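Local coordinates for FAD:protein FMN transferase (Pseudomonas stutzeri ATCC 14405 = CCUG 16156, PDB 5MGY) that probably transfers FMN from FAD onto a threonine of its target proteins with the help of magnesium, and matures NosR for nitrous oxide reduction, at residues H255-V260 / F298-G303; A163-I168 / K265-A270; E74-M79 / D143-A148. One frame throughout, in Å; residues are numbered along the deposited sequence.

Interaction 1: H255-V260 / F298-G303; sequences HHLAAV and FVVREG
The carbonyl oxygen of Val-299 is gripped by two successive amides of the facing strand: Ala-258 N at 2.7 Å, nearly in line with the C=O bond, and Ala-259 N through a weak bond. Two residues opposite one make a classic beta bulge, set between the antiparallel neighbours 257-264 and 295-301 of the large sheet of this ApbE-family protein. Ala-258, at the first bulge position, has near-helical backbone angles, as such bulges usually do, and this shifts the register by one residue. The small side chain of Ala-258 fits against Tyr-233 and Phe-306, while Ala-259 CB meets Val-299 CB. The regular pairing resumes at once, with Val-299 N giving a 2.7 Å hydrogen bond to Ala-259 O. Ahead of the bulge, Arg-301 N reaches His-256 O only weakly, at 3.4 Å, while the His-256 imidazole turns elsewhere and bonds through ND1 to Tyr-233.

The sheet face that carries Leu-257, Val-260, Phe-298 and Val-300 is apolar and lies under helix 267-292, whose Leu-277 and Pro-282 pack on it. Valine and phenylalanine favour extended backbones, and leucine adds bulk between sheet and helix. Leu-257 CD1 comes to the edge of the phenyl group, near its plane, 3.7 Å from Phe-298 CD1, and the same methyl also meets Val-300 CG2 at 4.2 Å. Val-260 approaches differently. Its chi1 of 53° places CG1 between the backbone N and the carbonyl carbon and leaves CG2 anti to the backbone N, alongside the phenyl group and over its face. There the methyl forms a CH-pi contact, CG2 standing 4.0 Å from the centroid of the Phe-298 ring and only 8° off its normal.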
loop_
_atom_site.group_PDB
_atom_site.type_symbol
_atom_site.label_atom_id
_atom_site.label_comp_id
_atom_site.label_asym_id
_atom_site.label_seq_id
_atom_site.Cartn_x
_atom_site.Cartn_y
_atom_site.Cartn_z
ATOM N N HIS A 255 9.772 -14.254 -10.242
ATOM C CA HIS A 255 8.866 -15.316 -9.743
ATOM C C HIS A 255 7.414 -15.181 -10.207
ATOM O O HIS A 255 7.027 -14.208 -10.849
ATOM C CB HIS A 255 8.866 -15.311 -8.221
ATOM C CG HIS A 255 8.294 -14.060 -7.637
ATOM N ND1 HIS A 255 9.032 -13.213 -6.840
ATOM C CD2 HIS A 255 7.075 -13.485 -7.763
ATOM C CE1 HIS A 255 8.283 -12.197 -6.474
ATOM N NE2 HIS A 255 7.094 -12.338 -7.023
ATOM N N HIS A 256 6.597 -16.138 -9.798
ATOM C CA HIS A 256 5.266 -16.282 -10.355
ATOM C C HIS A 256 4.098 -15.704 -9.531
ATOM O O HIS A 256 2.987 -15.838 -9.936
ATOM C CB HIS A 256 5.036 -17.759 -10.625
ATOM C CG HIS A 256 5.994 -18.366 -11.624
ATOM N ND1 HIS A 256 6.144 -17.889 -12.920
ATOM C CD2 HIS A 256 6.796 -19.455 -11.533
ATOM C CE1 HIS A 256 7.023 -18.629 -13.562
ATOM N NE2 HIS A 256 7.433 -19.585 -12.743
ATOM N N LEU A 257 4.320 -15.111 -8.364
ATOM C CA LEU A 257 3.223 -14.478 -7.594
ATOM C C LEU A 257 2.531 -13.345 -8.340
ATOM O O LEU A 257 3.160 -12.349 -8.652
ATOM C CB LEU A 257 3.749 -13.934 -6.275
ATOM C CG LEU A 257 2.740 -13.408 -5.263
ATOM C CD1 LEU A 257 1.681 -14.465 -4.995
ATOM C CD2 LEU A 257 3.473 -13.071 -3.968
ATOM N N ALA A 258 1.237 -13.503 -8.628
ATOM C CA ALA A 258 0.492 -12.558 -9.466
ATOM C C ALA A 258 -0.302 -11.509 -8.661
ATOM O O ALA A 258 -0.539 -10.390 -9.115
ATOM C CB ALA A 258 -0.453 -13.307 -10.386
ATOM N N ALA A 259 -0.729 -11.891 -7.473
ATOM C CA ALA A 259 -1.363 -10.989 -6.552
ATOM C C ALA A 259 -1.233 -11.569 -5.151
ATOM O O ALA A 259 -1.141 -12.797 -4.960
ATOM C CB ALA A 259 -2.835 -10.834 -6.907
ATOM N N VAL A 260 -1.243 -10.685 -4.164
ATOM C CA VAL A 260 -1.256 -11.082 -2.771
ATOM C C VAL A 260 -2.095 -10.030 -2.049
ATOM O O VAL A 260 -2.154 -8.849 -2.409
ATOM C CB VAL A 260 0.158 -11.309 -2.224
ATOM C CG1 VAL A 260 1.010 -10.092 -2.492
ATOM C CG2 VAL A 260 0.152 -11.645 -0.753
ATOM N N PHE A 298 -2.550 -15.549 -1.318
ATOM C CA PHE A 298 -1.700 -15.470 -2.495
ATOM C C PHE A 298 -2.335 -15.973 -3.800
ATOM O O PHE A 298 -3.121 -16.870 -3.769
ATOM C CB PHE A 298 -0.487 -16.332 -2.245
ATOM C CG PHE A 298 0.372 -15.867 -1.159
ATOM C CD1 PHE A 298 1.640 -15.360 -1.430
ATOM C CD2 PHE A 298 -0.051 -15.920 0.142
ATOM C CE1 PHE A 298 2.456 -14.913 -0.412
ATOM C CE2 PHE A 298 0.772 -15.471 1.159
ATOM C CZ PHE A 298 2.024 -14.965 0.888
ATOM N N VAL A 299 -2.002 -15.378 -4.947
ATOM C CA VAL A 299 -2.443 -15.885 -6.238
ATOM C C VAL A 299 -1.227 -16.166 -7.104
ATOM O O VAL A 299 -0.608 -15.265 -7.674
ATOM C CB VAL A 299 -3.420 -14.954 -6.962
ATOM C CG1 VAL A 299 -3.938 -15.609 -8.222
ATOM C CG2 VAL A 299 -4.618 -14.709 -6.071
ATOM N N VAL A 300 -0.927 -17.456 -7.213
ATOM C CA VAL A 300 0.225 -17.966 -7.922
ATOM C C VAL A 300 -0.236 -18.582 -9.216
ATOM O O VAL A 300 -1.225 -19.399 -9.279
ATOM C CB VAL A 300 0.963 -19.036 -7.117
ATOM C CG1 VAL A 300 2.274 -19.347 -7.805
ATOM C CG2 VAL A 300 1.157 -18.594 -5.679
ATOM N N ARG A 301 0.459 -18.101 -10.241
ATOM C CA ARG A 301 0.281 -18.494 -11.609
ATOM C C ARG A 301 1.079 -19.753 -11.797
ATOM O O ARG A 301 2.295 -19.764 -11.715
ATOM C CB ARG A 301 0.811 -17.398 -12.497
ATOM C CG ARG A 301 1.305 -17.840 -13.838
ATOM C CD ARG A 301 0.185 -18.322 -14.691
ATOM N NE ARG A 301 -0.330 -17.308 -15.604
ATOM C CZ ARG A 301 -0.412 -17.522 -16.935
ATOM N NH1 ARG A 301 -0.919 -16.622 -17.733
ATOM N NH2 ARG A 301 0.020 -18.620 -17.500
ATOM N N GLU A 302 0.355 -20.822 -12.011
ATOM C CA GLU A 302 0.958 -22.132 -12.172
ATOM C C GLU A 302 0.352 -22.805 -13.379
ATOM O O GLU A 302 -0.860 -22.852 -13.511
ATOM C CB GLU A 302 0.734 -22.928 -10.870
ATOM C CG GLU A 302 1.334 -24.307 -10.776
ATOM C CD GLU A 302 2.836 -24.398 -10.451
ATOM O OE1 GLU A 302 3.449 -23.707 -9.591
ATOM O OE2 GLU A 302 3.422 -25.240 -11.114
ATOM N N GLY A 303 1.199 -23.297 -14.269
ATOM C CA GLY A 303 0.766 -24.035 -15.447
ATOM C C GLY A 303 -0.409 -23.476 -16.236
ATOM O O GLY A 303 -1.445 -24.136 -16.405
#

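Interaction 2: A163-I168 / K265-A270; sequences AVDLVI and KSTLRA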
loop_
_atom_site.group_PDB
_atom_site.type_symbol
_atom_site.label_atom_id
_atom_site.label_comp_id
_atom_site.label_asym_id
_atom_site.label_seq_id
_atom_site.Cartn_x
_atom_site.Cartn_y
_atom_site.Cartn_z
ATOM N N ALA A 163 -3.318 6.861 4.001
ATOM C CA ALA A 163 -4.431 7.747 3.664
ATOM C C ALA A 163 -5.760 7.213 4.212
ATOM O O ALA A 163 -6.551 7.979 4.736
ATOM C CB ALA A 163 -4.510 7.987 2.148
ATOM N N VAL A 164 -5.970 5.900 4.125
ATOM C CA VAL A 164 -7.176 5.247 4.593
ATOM C C VAL A 164 -7.243 5.396 6.112
ATOM O O VAL A 164 -8.303 5.719 6.679
ATOM C CB VAL A 164 -7.162 3.756 4.160
ATOM C CG1 VAL A 164 -8.185 2.903 4.929
ATOM C CG2 VAL A 164 -7.449 3.655 2.684
ATOM N N ASP A 165 -6.101 5.174 6.774
ATOM C CA ASP A 165 -6.061 5.221 8.225
ATOM C C ASP A 165 -6.332 6.661 8.648
ATOM O O ASP A 165 -7.172 6.859 9.530
ATOM C CB ASP A 165 -4.756 4.688 8.835
ATOM C CG ASP A 165 -4.600 3.163 8.753
ATOM O OD1 ASP A 165 -5.617 2.417 8.697
ATOM O OD2 ASP A 165 -3.428 2.663 8.789
ATOM N N LEU A 166 -5.699 7.641 7.994
ATOM C CA LEU A 166 -5.954 9.048 8.330
ATOM C C LEU A 166 -7.412 9.462 8.136
ATOM O O LEU A 166 -7.982 10.120 8.998
ATOM C CB LEU A 166 -5.017 10.022 7.590
ATOM C CG LEU A 166 -3.522 9.966 7.988
ATOM C CD1 LEU A 166 -2.710 10.805 6.975
ATOM C CD2 LEU A 166 -3.246 10.321 9.469
ATOM N N VAL A 167 -8.014 9.068 7.031
ATOM C CA VAL A 167 -9.405 9.370 6.809
ATOM C C VAL A 167 -10.259 8.757 7.914
ATOM O O VAL A 167 -11.118 9.403 8.440
ATOM C CB VAL A 167 -9.874 8.917 5.420
ATOM C CG1 VAL A 167 -11.398 8.985 5.301
ATOM C CG2 VAL A 167 -9.219 9.799 4.371
ATOM N N ILE A 168 -9.987 7.526 8.295
ATOM C CA ILE A 168 -10.718 6.909 9.404
ATOM C C ILE A 168 -10.521 7.624 10.762
ATOM O O ILE A 168 -11.445 7.731 11.537
ATOM C CB ILE A 168 -10.412 5.407 9.488
ATOM C CG1 ILE A 168 -11.065 4.704 8.300
ATOM C CG2 ILE A 168 -10.934 4.785 10.783
ATOM C CD1 ILE A 168 -10.671 3.236 8.137
ATOM N N LYS A 265 -5.177 -4.863 10.922
ATOM C CA LYS A 265 -5.933 -3.770 11.515
ATOM C C LYS A 265 -5.432 -2.393 11.072
ATOM O O LYS A 265 -6.198 -1.464 10.955
ATOM C CB LYS A 265 -5.958 -3.884 13.031
ATOM C CG LYS A 265 -4.692 -3.485 13.648
ATOM C CD LYS A 265 -4.473 -4.053 15.029
ATOM C CE LYS A 265 -2.947 -4.088 15.272
ATOM N NZ LYS A 265 -2.696 -4.475 16.679
ATOM N N SER A 266 -4.155 -2.293 10.800
ATOM C CA SER A 266 -3.599 -1.089 10.227
ATOM C C SER A 266 -3.545 -1.270 8.734
ATOM O O SER A 266 -2.831 -2.139 8.257
ATOM C CB SER A 266 -2.194 -0.892 10.771
ATOM O OG SER A 266 -1.513 0.005 9.972
ATOM N N THR A 267 -4.313 -0.476 8.002
ATOM C CA THR A 267 -4.276 -0.490 6.538
ATOM C C THR A 267 -2.897 -0.057 5.997
ATOM O O THR A 267 -2.537 -0.391 4.891
ATOM C CB THR A 267 -5.312 0.504 6.042
ATOM O OG1 THR A 267 -6.498 0.337 6.799
ATOM C CG2 THR A 267 -5.619 0.317 4.612
ATOM N N LEU A 268 -2.154 0.742 6.770
ATOM C CA LEU A 268 -0.801 1.140 6.392
ATOM C C LEU A 268 0.058 -0.144 6.284
ATOM O O LEU A 268 0.667 -0.439 5.225
ATOM C CB LEU A 268 -0.239 2.133 7.439
ATOM C CG LEU A 268 1.100 2.807 7.116
ATOM C CD1 LEU A 268 1.420 3.969 8.031
ATOM C CD2 LEU A 268 2.257 1.815 7.100
ATOM N N ARG A 269 0.095 -0.891 7.384
ATOM C CA ARG A 269 0.738 -2.239 7.458
ATOM C C ARG A 269 0.317 -3.220 6.360
ATOM O O ARG A 269 1.184 -3.834 5.727
ATOM C CB ARG A 269 0.592 -2.852 8.882
ATOM C CG ARG A 269 1.508 -2.062 9.821
ATOM C CD ARG A 269 2.047 -2.727 11.057
ATOM N NE ARG A 269 2.843 -3.961 10.852
ATOM C CZ ARG A 269 4.153 -4.037 10.659
ATOM N NH1 ARG A 269 4.724 -5.220 10.564
ATOM N NH2 ARG A 269 4.901 -2.960 10.521
ATOM N N ALA A 270 -0.971 -3.284 6.059
ATOM C CA ALA A 270 -1.401 -4.135 4.963
ATOM C C ALA A 270 -0.796 -3.709 3.624
ATOM O O ALA A 270 -0.452 -4.532 2.832
ATOM C CB ALA A 270 -2.933 -4.189 4.861
#
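With chi1 at -73°, Asp-165 swings its carboxylate off helix 159-173 to the start of helix 267-292, where a chi1 of -44° sets Thr-267 OG1 beside its own backbone N, so that hydroxyl and amide lie near enough to share one carboxylate oxygen. The side chains run antiparallel past one another, and Asp-165 OD1 accepts two bonds. Thr-267 OG1 donates to Asp-165 OD1 at 3.0 Å from above the carboxylate plane, and Thr-267 N reaches the same oxygen at 3.2 Å on its syn lone pair. The second oxygen is used as well: Leu-268 N donates to Asp-165 OD2 at 3.1 Å, again from above the plane, and Ser-266 OG adds a weak bond. Donors to both oxygens should hold the group against rotation.

An acid suits this place because the first amides of a helix have no carbonyl of a preceding turn to bond. The helix end would tend to stabilise the negative charge. Ser-266, at the N-cap, serves the next amide: its OG accepts from Arg-269 N at 3.2 Å in a nearly straight bond (171°). Ser-266 N in turn bonds Asp-264, and the Arg-269 guanidinium runs off to a salt bridge with Asp-93.

Beneath the polar cluster the contact turns apolar. Val-164 and Thr-267 cross at about a right angle, Val-164 CG1 lying 3.7 Å from Thr-267 CG2, so threonine meets acid with one branch and hydrocarbon with the other. Lys-188 and Ile-183 of the large sheet border this side. Altogether this is an N-terminal helix site shared between a local N-cap serine and an aspartate from another helix, and the helix it starts soon supplies Asp-271 and Thr-275 to the magnesium site.

Interaction 3: E74-M79 / D143-A148; sequences EPMPDM and DRLCKA
This is a strand-to-strand contact at the margin of a small three-stranded antiparallel sheet, where the edge strand 73-75 pairs with the central strand 144-147, far from the magnesium site. Glu-74 and Leu-145 form the hydrogen-bonded pair: Glu-74 N donates to Leu-145 O at 3.1 Å, and Leu-145 N returns a bond to Glu-74 O at 3.0 Å. Next comes the non-hydrogen-bonded pair of Pro-75 with Arg-144, their CA atoms 4.1 Å apart. A proline, which has no N-H, costs nothing here, because the position makes no backbone bond to strand 144-147. One residue on, Met-76 N donates to Asp-143 O at 3.0 Å in a nearly straight bond (N-H...O 168°), carrying the pairing just past the strand ends. The same carbonyl also takes a CA-H...O contact, with Pro-75 CA 3.5 Å from Asp-143 O.

The side chains divide by surroundings. Met-76, its CG beside the backbone N (chi1 -62°) and its chain bent further on, crosses Leu-145 obliquely, bringing Met-76 CG to 3.8 Å from Leu-145 CB. Both are buried, and the flexible thioether chain can mould itself to its surroundings. On the outer side Arg-144 touches the proline only through CG, 3.9 Å from Pro-75 N, before its chain leads away to a salt bridge with Asp-141. The Glu-74 carboxylate is likewise engaged elsewhere, by Arg-64.

The Cys-73 to Cys-146 disulfide ties the same two strands together covalently. Helix 61-67 packs on Met-76 and Leu-145 through Phe-65, strand 138-141 flanks the other edge of strand 144-147, and from Pro-77, the N-cap residue, the chain enters helix 78-93, whose Met-79 rests on helix 35-53.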
loop_
_atom_site.group_PDB
_atom_site.type_symbol
_atom_site.label_atom_id
_atom_site.label_comp_id
_atom_site.label_asym_id
_atom_site.label_seq_id
_atom_site.Cartn_x
_atom_site.Cartn_y
_atom_site.Cartn_z
ATOM N N GLU A 74 17.880 17.430 7.067
ATOM C CA GLU A 74 16.958 18.417 6.580
ATOM C C GLU A 74 15.665 18.320 7.368
ATOM O O GLU A 74 15.124 17.211 7.530
ATOM C CB GLU A 74 16.693 18.154 5.136
ATOM C CG GLU A 74 15.684 19.091 4.508
ATOM C CD GLU A 74 16.241 20.467 4.119
ATOM O OE1 GLU A 74 17.427 20.757 4.407
ATOM O OE2 GLU A 74 15.512 21.257 3.465
ATOM N N PRO A 75 15.139 19.469 7.866
ATOM C CA PRO A 75 13.844 19.366 8.586
ATOM C C PRO A 75 12.711 18.851 7.670
ATOM O O PRO A 75 12.684 19.166 6.465
ATOM C CB PRO A 75 13.588 20.799 9.074
ATOM C CG PRO A 75 14.879 21.505 8.940
ATOM C CD PRO A 75 15.605 20.861 7.811
ATOM N N MET A 76 11.840 18.016 8.230
ATOM C CA MET A 76 10.730 17.409 7.456
ATOM C C MET A 76 9.456 17.373 8.265
ATOM O O MET A 76 9.477 17.231 9.508
ATOM C CB MET A 76 11.030 15.954 7.007
ATOM C CG MET A 76 12.207 15.765 6.077
ATOM S SD MET A 76 11.986 16.561 4.502
ATOM C CE MET A 76 10.849 15.443 3.774
ATOM N N PRO A 77 8.334 17.401 7.564
ATOM C CA PRO A 77 7.102 17.362 8.328
ATOM C C PRO A 77 6.782 16.017 9.031
ATOM O O PRO A 77 7.454 14.993 8.809
ATOM C CB PRO A 77 6.050 17.717 7.293
ATOM C CG PRO A 77 6.699 17.795 5.971
ATOM C CD PRO A 77 8.110 17.375 6.115
ATOM N N ASP A 78 5.767 16.054 9.896
ATOM C CA ASP A 78 5.322 14.893 10.695
ATOM C C ASP A 78 5.036 13.631 9.885
ATOM O O ASP A 78 5.576 12.582 10.214
ATOM C CB ASP A 78 4.086 15.297 11.531
ATOM C CG ASP A 78 4.450 16.214 12.749
ATOM O OD1 ASP A 78 5.659 16.410 13.113
ATOM O OD2 ASP A 78 3.486 16.728 13.358
ATOM N N MET A 79 4.215 13.766 8.834
ATOM C CA MET A 79 3.866 12.654 7.961
ATOM C C MET A 79 5.068 11.892 7.493
ATOM O O MET A 79 5.043 10.651 7.500
ATOM C CB MET A 79 3.169 13.088 6.689
ATOM C CG MET A 79 1.694 13.196 6.835
ATOM S SD MET A 79 0.991 13.587 5.224
ATOM C CE MET A 79 -0.639 14.160 5.819
ATOM N N ASP A 143 13.285 16.560 14.508
ATOM C CA ASP A 143 12.364 16.848 13.447
ATOM C C ASP A 143 13.095 16.802 12.107
ATOM O O ASP A 143 12.558 17.259 11.087
ATOM C CB ASP A 143 11.711 18.208 13.686
ATOM C CG ASP A 143 12.758 19.425 13.665
ATOM O OD1 ASP A 143 13.842 19.357 14.354
ATOM O OD2 ASP A 143 12.484 20.440 12.949
ATOM N N ARG A 144 14.334 16.291 12.092
ATOM C CA ARG A 144 15.102 16.196 10.835
ATOM C C ARG A 144 15.141 14.748 10.325
ATOM O O ARG A 144 15.090 13.828 11.139
ATOM C CB ARG A 144 16.522 16.731 11.030
ATOM C CG ARG A 144 16.601 18.227 11.313
ATOM C CD ARG A 144 17.510 18.581 12.480
ATOM N NE ARG A 144 18.935 18.627 12.111
ATOM C CZ ARG A 144 19.905 17.816 12.577
ATOM N NH1 ARG A 144 19.643 16.862 13.475
ATOM N NH2 ARG A 144 21.172 17.977 12.149
ATOM N N LEU A 145 15.183 14.584 8.992
ATOM C CA LEU A 145 15.489 13.316 8.345
ATOM C C LEU A 145 16.892 13.414 7.861
ATOM O O LEU A 145 17.197 14.372 7.188
ATOM C CB LEU A 145 14.698 13.114 7.076
ATOM C CG LEU A 145 13.510 12.200 6.927
ATOM C CD1 LEU A 145 13.269 11.928 5.463
ATOM C CD2 LEU A 145 13.781 10.918 7.695
ATOM N N CYS A 146 17.703 12.390 8.084
ATOM C CA CYS A 146 19.085 12.412 7.663
ATOM C C CYS A 146 19.350 11.350 6.635
ATOM O O CYS A 146 18.732 10.274 6.653
ATOM C CB CYS A 146 19.983 12.254 8.850
ATOM S SG CYS A 146 19.658 13.613 9.979
ATOM N N LYS A 147 20.263 11.654 5.717
ATOM C CA LYS A 147 20.675 10.670 4.757
ATOM C C LYS A 147 22.176 10.588 4.614
ATOM O O LYS A 147 22.815 11.604 4.344
ATOM C CB LYS A 147 19.999 10.911 3.419
ATOM C CG LYS A 147 20.408 12.141 2.654
ATOM C CD LYS A 147 19.304 12.443 1.673
ATOM C CE LYS A 147 19.807 12.921 0.356
ATOM N NZ LYS A 147 18.690 13.121 -0.594
ATOM N N ALA A 148 22.723 9.369 4.771
ATOM C CA ALA A 148 24.153 9.129 4.680
ATOM C C ALA A 148 24.686 8.914 3.266
ATOM O O ALA A 148 25.877 9.043 3.055
ATOM C CB ALA A 148 24.520 7.976 5.518
#

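How the interactions relate
Interactions 1 and 2 are tied to one element: helix 267-292 starts at interaction 2, and the strands that enter and leave it pair in interaction 1, about 25 Å away between centres. Interaction 1 is a mostly buried sheet contact, with backbone bonds and an apolar face; interaction 2, nearest the chain's centre, is partly buried and works chiefly through one carboxylate. Interaction 3 is also backbone pairing, but in a separate small sheet on the opposite side of the chain's centre from interaction 1, with more exposed residues and a disulfide. It meets interaction 2 through packing of Met-79 CE on Leu-166 CD1, 4.1 Å apart.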